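Local coordinates for GH127 beta-L-arabinofuranoside (Geobacillus stearothermophilus, PDB 4QK0), which probably hydrolyses terminal beta-L-arabinofuranosidic bonds, as a glycoside hydrolase of family GH127, at residues 241-244 with 248-251; 359-364 with 461-466; 153-156 with 160-163; 274-279 with 286-291. One frame throughout, in Å; residues are numbered along the deposited sequence.

In the fold
Interactions 1, 3 and 4 all lie in the GH127 catalytic region, and their order along the chain is 3, 1, 4 and then 2. Interactions 3 and 4 each join helices that follow one another in the helical part of the enzyme, with centres 28 Å apart. Interaction 1 belongs to a loop instead; its nearest atoms come to about 8 Å from those of interaction 4, and helix 266-283, which supplies residues 274-279, also touches Tyr249. Interaction 2 alone crosses to the middle domain, about 10 Å from interaction 4 between nearest atoms. Interactions 1 and 2 lie on opposite sides of the chain's centre, 35 Å apart between centres.

Interaction 1: residues 241-244 with 248-251; sequences FWYD and RYHQ
Tyr249 is the residue against which Phe241, Trp242 and Tyr243 all pack, and with His250 they make an aromatic cluster inside one long loop; no hydrogen bond crosses between the two segments. Trp242 presents the CZ2-CH2 edge of its six-membered ring to a face of Tyr249, an edge-to-face pair with planes at 70° and Trp242 CZ2 3.7 Å from Tyr249 CZ. Tyr243 meets the root of the same residue: its CD2 lies 3.5 Å from Tyr249 CB, while Tyr249 CD1 stands over one face of the Tyr243 ring. Phe241, its CG turned trans to the backbone nitrogen (chi1 -168°), sends CZ to within 3.5 Å of His250 CE1, the two rings inclined at 47°. His250 in turn lies under Tyr249 CD2, which sits above the centre of the imidazole. Packing is therefore close around the buried Tyr249 and His250, whereas Trp242 is largely exposed and Phe241 and Tyr243 are partly so. The cluster lies in the loop between helix 227-234 and strand 264-265: Phe228 of that helix meets the His250 ring, His265 of that strand pairs with Tyr249 through the backbone, and helix 266-283 offers Arg268 to the Tyr249 side chain.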
loop_
_atom_site.group_PDB
_atom_site.type_symbol
_atom_site.label_atom_id
_atom_site.label_comp_id
_atom_site.label_asym_id
_atom_site.label_seq_id
_atom_site.Cartn_x
_atom_site.Cartn_y
_atom_site.Cartn_z
ATOM N N PHE A 241 20.954 -3.035 8.959
ATOM C CA PHE A 241 19.842 -3.989 9.074
ATOM C C PHE A 241 18.740 -3.637 8.016
ATOM O O PHE A 241 18.428 -2.472 7.830
ATOM C CB PHE A 241 19.299 -4.037 10.528
ATOM C CG PHE A 241 18.368 -5.204 10.775
ATOM C CD1 PHE A 241 18.835 -6.504 10.683
ATOM C CD2 PHE A 241 17.030 -4.998 11.059
ATOM C CE1 PHE A 241 17.971 -7.590 10.853
ATOM C CE2 PHE A 241 16.181 -6.051 11.241
ATOM C CZ PHE A 241 16.650 -7.365 11.134
ATOM N N TRP A 242 18.181 -4.636 7.329
ATOM C CA TRP A 242 17.187 -4.387 6.271
ATOM C C TRP A 242 15.956 -3.603 6.762
ATOM O O TRP A 242 15.406 -2.805 6.002
ATOM C CB TRP A 242 16.745 -5.685 5.579
ATOM C CG TRP A 242 16.039 -6.661 6.489
ATOM C CD1 TRP A 242 16.631 -7.635 7.267
ATOM C CD2 TRP A 242 14.629 -6.744 6.755
ATOM N NE1 TRP A 242 15.685 -8.303 8.000
ATOM C CE2 TRP A 242 14.447 -7.783 7.721
ATOM C CE3 TRP A 242 13.510 -6.024 6.305
ATOM C CZ2 TRP A 242 13.177 -8.165 8.193
ATOM C CZ3 TRP A 242 12.229 -6.389 6.790
ATOM C CH2 TRP A 242 12.078 -7.452 7.722
ATOM N N TYR A 243 15.512 -3.832 8.004
ATOM C CA TYR A 243 14.312 -3.148 8.505
ATOM C C TYR A 243 14.673 -1.752 8.965
ATOM O O TYR A 243 15.562 -1.568 9.774
ATOM C CB TYR A 243 13.691 -3.923 9.655
ATOM C CG TYR A 243 12.407 -3.358 10.221
ATOM C CD1 TYR A 243 11.184 -3.603 9.616
ATOM C CD2 TYR A 243 12.407 -2.649 11.410
ATOM C CE1 TYR A 243 9.992 -3.105 10.140
ATOM C CE2 TYR A 243 11.226 -2.162 11.951
ATOM C CZ TYR A 243 10.013 -2.380 11.306
ATOM O OH TYR A 243 8.838 -1.895 11.859
ATOM N N ASP A 244 13.954 -0.773 8.444
ATOM C CA ASP A 244 14.295 0.654 8.637
ATOM C C ASP A 244 14.316 1.084 10.111
ATOM O O ASP A 244 15.175 1.848 10.511
ATOM C CB ASP A 244 13.319 1.564 7.831
ATOM C CG ASP A 244 13.503 1.425 6.295
ATOM O OD1 ASP A 244 13.902 0.335 5.796
ATOM O OD2 ASP A 244 13.244 2.411 5.585
ATOM N N ARG A 248 13.903 -1.953 16.614
ATOM C CA ARG A 248 12.453 -2.027 16.854
ATOM C C ARG A 248 11.835 -3.280 16.282
ATOM O O ARG A 248 10.874 -3.811 16.833
ATOM C CB ARG A 248 11.744 -0.830 16.235
ATOM C CG ARG A 248 12.122 0.473 16.919
ATOM C CD ARG A 248 11.831 1.655 16.015
ATOM N NE ARG A 248 10.405 1.792 15.781
ATOM C CZ ARG A 248 9.583 2.544 16.516
ATOM N NH1 ARG A 248 10.050 3.190 17.583
ATOM N NH2 ARG A 248 8.274 2.640 16.187
ATOM N N TYR A 249 12.388 -3.783 15.187
ATOM C CA TYR A 249 11.843 -5.018 14.602
ATOM C C TYR A 249 11.772 -6.146 15.627
ATOM O O TYR A 249 10.765 -6.862 15.713
ATOM C CB TYR A 249 12.733 -5.473 13.477
ATOM C CG TYR A 249 12.319 -6.764 12.802
ATOM C CD1 TYR A 249 11.278 -6.790 11.891
ATOM C CD2 TYR A 249 13.043 -7.939 13.002
ATOM C CE1 TYR A 249 10.909 -7.954 11.233
ATOM C CE2 TYR A 249 12.720 -9.130 12.315
ATOM C CZ TYR A 249 11.651 -9.125 11.445
ATOM O OH TYR A 249 11.282 -10.235 10.795
ATOM N N HIS A 250 12.844 -6.263 16.409
ATOM C CA HIS A 250 12.960 -7.301 17.472
ATOM C C HIS A 250 12.537 -6.802 18.882
ATOM O O HIS A 250 12.719 -7.514 19.858
ATOM C CB HIS A 250 14.406 -7.746 17.629
ATOM C CG HIS A 250 15.109 -8.004 16.353
ATOM N ND1 HIS A 250 15.802 -7.019 15.673
ATOM C CD2 HIS A 250 15.266 -9.139 15.635
ATOM C CE1 HIS A 250 16.329 -7.531 14.572
ATOM N NE2 HIS A 250 16.066 -8.821 14.554
ATOM N N GLN A 251 11.988 -5.592 18.969
ATOM C CA GLN A 251 11.649 -4.962 20.245
ATOM C C GLN A 251 12.847 -4.986 21.223
ATOM O O GLN A 251 12.675 -5.192 22.414
ATOM C CB GLN A 251 10.407 -5.612 20.886
ATOM C CG GLN A 251 9.164 -5.571 19.991
ATOM C CD GLN A 251 9.086 -6.713 18.972
ATOM O OE1 GLN A 251 9.682 -7.778 19.169
ATOM N NE2 GLN A 251 8.352 -6.491 17.888
#

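Interaction 2: residues 359-364 with 461-466; sequences VMERAL and TNYPWD
A buried hydrogen bond at the interface between the GH127 catalytic region and the middle domain joins helix 354-365 to the loop linking strands 453-461 and 468-475. Tyr463 OH donates to Glu361 OE2 at 2.6 Å, the one direct link between these segments. The hydroxyl reaches the carboxylate oxygen on its syn side but 30° out of the carboxylate plane, and Glu361 OE2 in turn lies near the plane of the phenol ring, at its edge, 3.3 Å from Tyr463 CE1. The side chains approach from opposite directions. Glu361 reaches out from the helix through an extended chain (chi1 169°, chi2 178°), which carries its carboxylate across a gap where the closest backbone pair, Glu361 CA and Pro464 CA, is 10.3 Å apart. On the loop side, the backbone of Tyr463 is held by an ST turn, its N donating to Thr461 OG1 at 3.1 Å, and a cis peptide bond leads into Pro464. Glu361 OE2 also forms a salt bridge with Arg486, and Glu361 OE1 accepts from the indole of Trp490. An alanine in place of Glu361 would probably leave the phenol hydroxyl and the Arg486 guanidinium without their shared acceptor, and the Trp490 indole N-H without its own. Such a combination of donors and positive charge is likely to favour the ionised carboxylate despite its burial.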
loop_
_atom_site.group_PDB
_atom_site.type_symbol
_atom_site.label_atom_id
_atom_site.label_comp_id
_atom_site.label_asym_id
_atom_site.label_seq_id
_atom_site.Cartn_x
_atom_site.Cartn_y
_atom_site.Cartn_z
ATOM N N VAL A 359 -10.981 -10.117 24.306
ATOM C CA VAL A 359 -10.011 -10.175 23.220
ATOM C C VAL A 359 -9.653 -11.591 22.829
ATOM O O VAL A 359 -9.564 -11.928 21.619
ATOM C CB VAL A 359 -8.774 -9.362 23.549
ATOM C CG1 VAL A 359 -7.693 -9.520 22.518
ATOM C CG2 VAL A 359 -9.158 -7.900 23.577
HETATM N N MSE A 360 -9.404 -12.434 23.819
HETATM C CA MSE A 360 -9.099 -13.810 23.557
HETATM C C MSE A 360 -10.190 -14.363 22.672
HETATM O O MSE A 360 -9.903 -15.069 21.706
HETATM C CB MSE A 360 -9.081 -14.556 24.916
HETATM C CG MSE A 360 -8.827 -16.029 24.759
HETATM SE SE MSE A 360 -8.883 -17.054 26.453
HETATM C CE MSE A 360 -7.340 -16.298 27.092
ATOM N N GLU A 361 -11.455 -14.105 23.046
ATOM C CA GLU A 361 -12.594 -14.665 22.337
ATOM C C GLU A 361 -12.675 -14.085 20.929
ATOM O O GLU A 361 -12.896 -14.814 19.951
ATOM C CB GLU A 361 -13.855 -14.383 23.123
ATOM C CG GLU A 361 -15.158 -14.659 22.416
ATOM C CD GLU A 361 -16.352 -14.399 23.301
ATOM O OE1 GLU A 361 -16.676 -13.197 23.511
ATOM O OE2 GLU A 361 -17.008 -15.395 23.760
ATOM N N ARG A 362 -12.487 -12.765 20.804
ATOM C CA ARG A 362 -12.419 -12.120 19.464
ATOM C C ARG A 362 -11.389 -12.815 18.525
ATOM O O ARG A 362 -11.730 -13.206 17.408
ATOM C CB ARG A 362 -12.084 -10.672 19.631
ATOM C CG ARG A 362 -12.121 -9.835 18.375
ATOM C CD ARG A 362 -11.669 -8.411 18.641
ATOM N NE ARG A 362 -12.613 -7.640 19.425
ATOM C CZ ARG A 362 -13.812 -7.247 19.002
ATOM N NH1 ARG A 362 -14.252 -7.503 17.751
ATOM N NH2 ARG A 362 -14.586 -6.541 19.802
ATOM N N ALA A 363 -10.187 -13.047 19.005
ATOM C CA ALA A 363 -9.188 -13.730 18.199
ATOM C C ALA A 363 -9.547 -15.164 17.870
ATOM O O ALA A 363 -9.389 -15.633 16.713
ATOM C CB ALA A 363 -7.830 -13.679 18.829
ATOM N N LEU A 364 -10.122 -15.838 18.842
ATOM C CA LEU A 364 -10.476 -17.220 18.678
ATOM C C LEU A 364 -11.558 -17.488 17.658
ATOM O O LEU A 364 -11.499 -18.517 16.941
ATOM C CB LEU A 364 -10.918 -17.828 20.018
ATOM C CG LEU A 364 -9.813 -18.261 20.987
ATOM C CD1 LEU A 364 -10.479 -18.712 22.303
ATOM C CD2 LEU A 364 -8.965 -19.404 20.448
ATOM N N THR A 461 -24.626 -25.387 25.751
ATOM C CA THR A 461 -24.881 -24.117 25.055
ATOM C C THR A 461 -24.652 -24.309 23.567
ATOM O O THR A 461 -23.813 -25.140 23.188
ATOM C CB THR A 461 -23.942 -22.991 25.547
ATOM O OG1 THR A 461 -24.316 -21.747 24.934
ATOM C CG2 THR A 461 -22.505 -23.326 25.286
ATOM N N ASN A 462 -25.409 -23.578 22.755
ATOM C CA ASN A 462 -25.156 -23.523 21.291
ATOM C C ASN A 462 -24.323 -22.297 20.886
ATOM O O ASN A 462 -24.230 -21.983 19.712
ATOM C CB ASN A 462 -26.456 -23.501 20.479
ATOM C CG ASN A 462 -27.335 -24.721 20.728
ATOM O OD1 ASN A 462 -28.555 -24.585 20.846
ATOM N ND2 ASN A 462 -26.726 -25.903 20.845
ATOM N N TYR A 463 -23.715 -21.626 21.866
ATOM C CA TYR A 463 -22.747 -20.584 21.614
ATOM C C TYR A 463 -21.725 -21.139 20.639
ATOM O O TYR A 463 -21.300 -22.294 20.769
ATOM C CB TYR A 463 -22.102 -20.233 22.910
ATOM C CG TYR A 463 -21.444 -18.856 23.080
ATOM C CD1 TYR A 463 -20.133 -18.631 22.701
ATOM C CD2 TYR A 463 -22.084 -17.866 23.819
ATOM C CE1 TYR A 463 -19.532 -17.426 22.960
ATOM C CE2 TYR A 463 -21.467 -16.675 24.093
ATOM C CZ TYR A 463 -20.209 -16.455 23.670
ATOM O OH TYR A 463 -19.617 -15.236 23.939
ATOM N N PRO A 464 -21.307 -20.319 19.645
ATOM C CA PRO A 464 -21.561 -18.894 19.527
ATOM C C PRO A 464 -22.810 -18.492 18.806
ATOM O O PRO A 464 -23.051 -17.284 18.646
ATOM C CB PRO A 464 -20.351 -18.413 18.744
ATOM C CG PRO A 464 -20.056 -19.540 17.846
ATOM C CD PRO A 464 -20.348 -20.779 18.647
ATOM N N TRP A 465 -23.630 -19.455 18.389
ATOM C CA TRP A 465 -24.842 -19.136 17.576
ATOM C C TRP A 465 -25.980 -18.626 18.409
ATOM O O TRP A 465 -26.914 -18.017 17.877
ATOM C CB TRP A 465 -25.287 -20.337 16.732
ATOM C CG TRP A 465 -24.152 -20.888 15.987
ATOM C CD1 TRP A 465 -23.677 -22.139 16.046
ATOM C CD2 TRP A 465 -23.328 -20.179 15.069
ATOM N NE1 TRP A 465 -22.576 -22.258 15.254
ATOM C CE2 TRP A 465 -22.350 -21.071 14.627
ATOM C CE3 TRP A 465 -23.331 -18.874 14.579
ATOM C CZ2 TRP A 465 -21.374 -20.724 13.705
ATOM C CZ3 TRP A 465 -22.328 -18.498 13.662
ATOM C CH2 TRP A 465 -21.365 -19.424 13.250
ATOM N N ASP A 466 -25.908 -18.864 19.716
ATOM C CA ASP A 466 -26.973 -18.475 20.626
ATOM C C ASP A 466 -26.372 -18.142 21.998
ATOM O O ASP A 466 -25.351 -18.739 22.397
ATOM C CB ASP A 466 -27.971 -19.651 20.695
ATOM C CG ASP A 466 -28.975 -19.488 21.774
ATOM O OD1 ASP A 466 -29.913 -18.702 21.582
ATOM O OD2 ASP A 466 -28.792 -20.131 22.831
#

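Interaction 3: residues 153-156 with 160-163; sequences AYFR and KRRF
Phe155 and Lys160 are the pair whose CA atoms come nearest, 5.2 Å apart, the chain turning between the C-terminal part of helix 140-158 and the start of the next helix, 162-177. This is an alpha-alpha hairpin of the helical catalytic region, and no hydrogen bond crosses between residues 153-156 and 160-163. The closest approach in this turn involves backbone atoms: Lys160 O lies 3.7 Å from Phe155 CA. Phe155 carries its ring trans to the backbone nitrogen (chi1 178°), which sets CD1 near Lys160 O, an oxygen close to the ring plane, and CE1 near Arg161. On the buried side, Tyr154 CB touches the edge of the Phe163 ring at CD2, 4.3 Å away, while Tyr154 CE2 passes the root of Lys160 at CB. Ile106 of helix 96-112 touches both Tyr154 and Phe163. The polar ends of Tyr154 and Lys160 go to that helix as well, Tyr154 OH bonding to Asp103 and Lys160 NZ forming salt bridges with Glu99 and Asp103. On the outer side, Phe155 and Arg161 run side by side in the same direction. Arg161 CZ stands over the Phe155 ring, 5.8 Å from its centroid with the planes 42° apart, at most a weak cation-pi attraction; the guanidinium's stronger partner is Asp165, through a salt bridge from NH1. Closer contact comes from the aliphatic part of the arginine, with Arg161 CG 3.8 Å from Phe155 CE1.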
loop_
_atom_site.group_PDB
_atom_site.type_symbol
_atom_site.label_atom_id
_atom_site.label_comp_id
_atom_site.label_asym_id
_atom_site.label_seq_id
_atom_site.Cartn_x
_atom_site.Cartn_y
_atom_site.Cartn_z
ATOM N N ALA A 153 4.337 -30.005 27.283
ATOM C CA ALA A 153 3.024 -30.466 26.908
ATOM C C ALA A 153 2.931 -31.999 26.852
ATOM O O ALA A 153 1.898 -32.572 27.191
ATOM C CB ALA A 153 2.594 -29.874 25.565
ATOM N N TYR A 154 3.959 -32.616 26.307
ATOM C CA TYR A 154 3.965 -34.037 26.104
ATOM C C TYR A 154 4.014 -34.740 27.482
ATOM O O TYR A 154 3.358 -35.739 27.683
ATOM C CB TYR A 154 5.156 -34.440 25.193
ATOM C CG TYR A 154 5.022 -35.843 24.665
ATOM C CD1 TYR A 154 4.168 -36.121 23.612
ATOM C CD2 TYR A 154 5.708 -36.912 25.256
ATOM C CE1 TYR A 154 4.000 -37.406 23.136
ATOM C CE2 TYR A 154 5.558 -38.204 24.783
ATOM C CZ TYR A 154 4.701 -38.445 23.721
ATOM O OH TYR A 154 4.507 -39.718 23.220
ATOM N N PHE A 155 4.766 -34.187 28.426
ATOM C CA PHE A 155 4.740 -34.707 29.785
ATOM C C PHE A 155 3.365 -34.653 30.454
ATOM O O PHE A 155 2.890 -35.638 31.021
ATOM C CB PHE A 155 5.732 -33.970 30.651
ATOM C CG PHE A 155 5.700 -34.428 32.067
ATOM C CD1 PHE A 155 6.042 -35.746 32.383
ATOM C CD2 PHE A 155 5.283 -33.587 33.075
ATOM C CE1 PHE A 155 5.979 -36.207 33.683
ATOM C CE2 PHE A 155 5.229 -34.037 34.388
ATOM C CZ PHE A 155 5.583 -35.338 34.688
ATOM N N ARG A 156 2.721 -33.516 30.372
ATOM C CA ARG A 156 1.411 -33.325 30.982
ATOM C C ARG A 156 0.414 -34.230 30.367
ATOM O O ARG A 156 -0.502 -34.652 31.054
ATOM C CB ARG A 156 0.908 -31.864 30.853
ATOM C CG ARG A 156 1.754 -30.922 31.665
ATOM C CD ARG A 156 1.263 -29.492 31.722
ATOM N NE ARG A 156 1.601 -29.076 33.074
ATOM C CZ ARG A 156 2.045 -27.891 33.443
ATOM N NH1 ARG A 156 2.201 -26.923 32.542
ATOM N NH2 ARG A 156 2.315 -27.699 34.741
ATOM N N LYS A 160 5.041 -39.233 30.291
ATOM C CA LYS A 160 6.394 -39.613 29.882
ATOM C C LYS A 160 7.356 -38.441 29.912
ATOM O O LYS A 160 7.176 -37.482 29.191
ATOM C CB LYS A 160 6.371 -40.244 28.475
ATOM C CG LYS A 160 5.507 -41.484 28.406
ATOM C CD LYS A 160 5.384 -41.994 26.996
ATOM C CE LYS A 160 4.523 -43.237 26.990
ATOM N NZ LYS A 160 4.118 -43.553 25.594
ATOM N N ARG A 161 8.434 -38.618 30.658
ATOM C CA ARG A 161 9.377 -37.596 31.033
ATOM C C ARG A 161 10.591 -37.493 30.135
ATOM O O ARG A 161 11.412 -36.583 30.297
ATOM C CB ARG A 161 10.032 -38.062 32.383
ATOM C CG ARG A 161 9.594 -37.453 33.684
ATOM C CD ARG A 161 10.714 -37.456 34.712
ATOM N NE ARG A 161 10.534 -36.263 35.536
ATOM C CZ ARG A 161 11.088 -35.078 35.287
ATOM N NH1 ARG A 161 11.919 -34.936 34.270
ATOM N NH2 ARG A 161 10.826 -34.032 36.065
ATOM N N ARG A 162 10.794 -38.488 29.304
ATOM C CA ARG A 162 11.982 -38.533 28.466
ATOM C C ARG A 162 12.260 -37.186 27.729
ATOM O O ARG A 162 13.368 -36.655 27.763
ATOM C CB ARG A 162 11.802 -39.681 27.468
ATOM C CG ARG A 162 12.937 -39.868 26.507
ATOM C CD ARG A 162 14.126 -40.550 27.142
ATOM N NE ARG A 162 15.118 -40.685 26.075
ATOM C CZ ARG A 162 16.306 -40.076 26.019
ATOM N NH1 ARG A 162 16.743 -39.298 26.994
ATOM N NH2 ARG A 162 17.079 -40.271 24.960
ATOM N N PHE A 163 11.229 -36.624 27.107
ATOM C CA PHE A 163 11.409 -35.418 26.276
ATOM C C PHE A 163 11.713 -34.270 27.234
ATOM O O PHE A 163 12.639 -33.488 27.040
ATOM C CB PHE A 163 10.146 -35.206 25.432
ATOM C CG PHE A 163 10.250 -34.128 24.337
ATOM C CD1 PHE A 163 11.451 -33.502 23.996
ATOM C CD2 PHE A 163 9.088 -33.779 23.616
ATOM C CE1 PHE A 163 11.480 -32.540 22.978
ATOM C CE2 PHE A 163 9.126 -32.828 22.628
ATOM C CZ PHE A 163 10.324 -32.206 22.296
#

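Interaction 4: residues 274-279 with 286-291; sequences TAMAGL and ESLKQA
Leu288 and Met276, the latter modelled as selenomethionine, cross at about a right angle, and the branched end of the leucine lies against the methionine's carbonyl oxygen. Leu288 places CG trans to its own nitrogen (chi1 -158°), which brings CG to 3.8 Å from Met276 O. Leu288 CD2 lies against that same oxygen and against Leu279 CB, one turn further along the first helix, at 3.9 Å from the latter. The other methyl, Leu288 CD1, faces Met276 CE at 4.1 Å. The methionine chain bends at its last torsion (chi3 54°), and this turns its terminal methyl across to the second helix, where Met276 CE also meets Ala291 CB at 3.9 Å. These contacts join helices 266-283 and 286-302, an antiparallel helical hairpin of the catalytic region whose local axes approach to 8.7 Å at 142°. An alanine replacing Leu288 would probably open a gap against Leu279 and Met276, with the bent selenomethionine methyl set freer to turn. All four touching residues are buried. Beyond the pair, helix 208-220 packs on Leu279 through Leu211 and Ile218, and Met276 extends further along the second helix to Cys292 and Leu295.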
loop_
_atom_site.group_PDB
_atom_site.type_symbol
_atom_site.label_atom_id
_atom_site.label_comp_id
_atom_site.label_asym_id
_atom_site.label_seq_id
_atom_site.Cartn_x
_atom_site.Cartn_y
_atom_site.Cartn_z
ATOM N N THR A 274 3.891 -11.896 26.230
ATOM C CA THR A 274 3.313 -13.029 26.913
ATOM C C THR A 274 4.293 -13.448 28.087
ATOM O O THR A 274 3.861 -13.673 29.191
ATOM C CB THR A 274 3.125 -14.169 25.944
ATOM O OG1 THR A 274 2.099 -13.856 24.987
ATOM C CG2 THR A 274 2.756 -15.477 26.664
ATOM N N ALA A 275 5.588 -13.455 27.814
ATOM C CA ALA A 275 6.593 -13.715 28.812
ATOM C C ALA A 275 6.587 -12.627 29.928
ATOM O O ALA A 275 6.614 -12.940 31.112
ATOM C CB ALA A 275 7.959 -13.847 28.202
HETATM N N MSE A 276 6.507 -11.375 29.526
HETATM C CA MSE A 276 6.496 -10.295 30.484
HETATM C C MSE A 276 5.347 -10.424 31.444
HETATM O O MSE A 276 5.530 -10.205 32.634
HETATM C CB MSE A 276 6.419 -8.943 29.798
HETATM C CG MSE A 276 7.710 -8.667 29.029
HETATM SE SE MSE A 276 7.398 -7.087 27.887
HETATM C CE MSE A 276 6.743 -5.699 29.094
ATOM N N ALA A 277 4.167 -10.785 30.950
ATOM C CA ALA A 277 2.988 -10.908 31.797
ATOM C C ALA A 277 3.081 -12.082 32.775
ATOM O O ALA A 277 2.688 -11.960 33.931
ATOM C CB ALA A 277 1.752 -11.053 30.961
ATOM N N GLY A 278 3.593 -13.208 32.290
ATOM C CA GLY A 278 3.887 -14.372 33.131
ATOM C C GLY A 278 4.896 -14.044 34.241
ATOM O O GLY A 278 4.675 -14.415 35.364
ATOM N N LEU A 279 5.969 -13.336 33.921
ATOM C CA LEU A 279 6.952 -12.937 34.897
ATOM C C LEU A 279 6.414 -11.900 35.895
ATOM O O LEU A 279 6.640 -12.032 37.077
ATOM C CB LEU A 279 8.164 -12.348 34.247
ATOM C CG LEU A 279 9.024 -13.331 33.478
ATOM C CD1 LEU A 279 9.953 -12.553 32.539
ATOM C CD2 LEU A 279 9.813 -14.241 34.411
ATOM N N GLU A 286 5.667 -5.176 40.014
ATOM C CA GLU A 286 4.647 -4.186 39.690
ATOM C C GLU A 286 5.027 -3.342 38.454
ATOM O O GLU A 286 4.161 -2.956 37.698
ATOM C CB GLU A 286 4.380 -3.254 40.914
ATOM C CG GLU A 286 3.308 -2.176 40.689
ATOM C CD GLU A 286 1.913 -2.764 40.354
ATOM O OE1 GLU A 286 1.533 -3.828 40.909
ATOM O OE2 GLU A 286 1.179 -2.180 39.533
ATOM N N SER A 287 6.305 -3.051 38.292
ATOM C CA SER A 287 6.778 -2.255 37.200
ATOM C C SER A 287 6.546 -3.004 35.855
ATOM O O SER A 287 6.209 -2.397 34.832
ATOM C CB SER A 287 8.276 -1.936 37.377
ATOM O OG SER A 287 9.100 -3.108 37.189
ATOM N N LEU A 288 6.717 -4.314 35.899
ATOM C CA LEU A 288 6.530 -5.125 34.752
ATOM C C LEU A 288 5.027 -5.305 34.469
ATOM O O LEU A 288 4.587 -5.263 33.324
ATOM C CB LEU A 288 7.242 -6.452 34.958
ATOM C CG LEU A 288 7.637 -7.273 33.759
ATOM C CD1 LEU A 288 8.404 -6.441 32.750
ATOM C CD2 LEU A 288 8.483 -8.451 34.256
ATOM N N LYS A 289 4.256 -5.443 35.521
ATOM C CA LYS A 289 2.827 -5.495 35.413
ATOM C C LYS A 289 2.265 -4.261 34.718
ATOM O O LYS A 289 1.405 -4.374 33.862
ATOM C CB LYS A 289 2.196 -5.616 36.796
ATOM C CG LYS A 289 0.680 -5.604 36.810
ATOM C CD LYS A 289 0.115 -5.977 38.176
ATOM C CE LYS A 289 -1.339 -5.550 38.248
ATOM N NZ LYS A 289 -2.091 -6.275 39.292
ATOM N N GLN A 290 2.735 -3.101 35.119
ATOM C CA GLN A 290 2.284 -1.844 34.537
ATOM C C GLN A 290 2.723 -1.695 33.106
ATOM O O GLN A 290 1.957 -1.223 32.307
ATOM C CB GLN A 290 2.812 -0.657 35.325
ATOM C CG GLN A 290 1.869 -0.322 36.467
ATOM C CD GLN A 290 2.494 0.608 37.481
ATOM O OE1 GLN A 290 3.487 1.291 37.195
ATOM N NE2 GLN A 290 1.934 0.623 38.688
ATOM N N ALA A 291 3.941 -2.118 32.790
ATOM C CA ALA A 291 4.412 -2.115 31.400
ATOM C C ALA A 291 3.492 -2.964 30.520
ATOM O O ALA A 291 3.065 -2.525 29.473
ATOM C CB ALA A 291 5.835 -2.606 31.309
#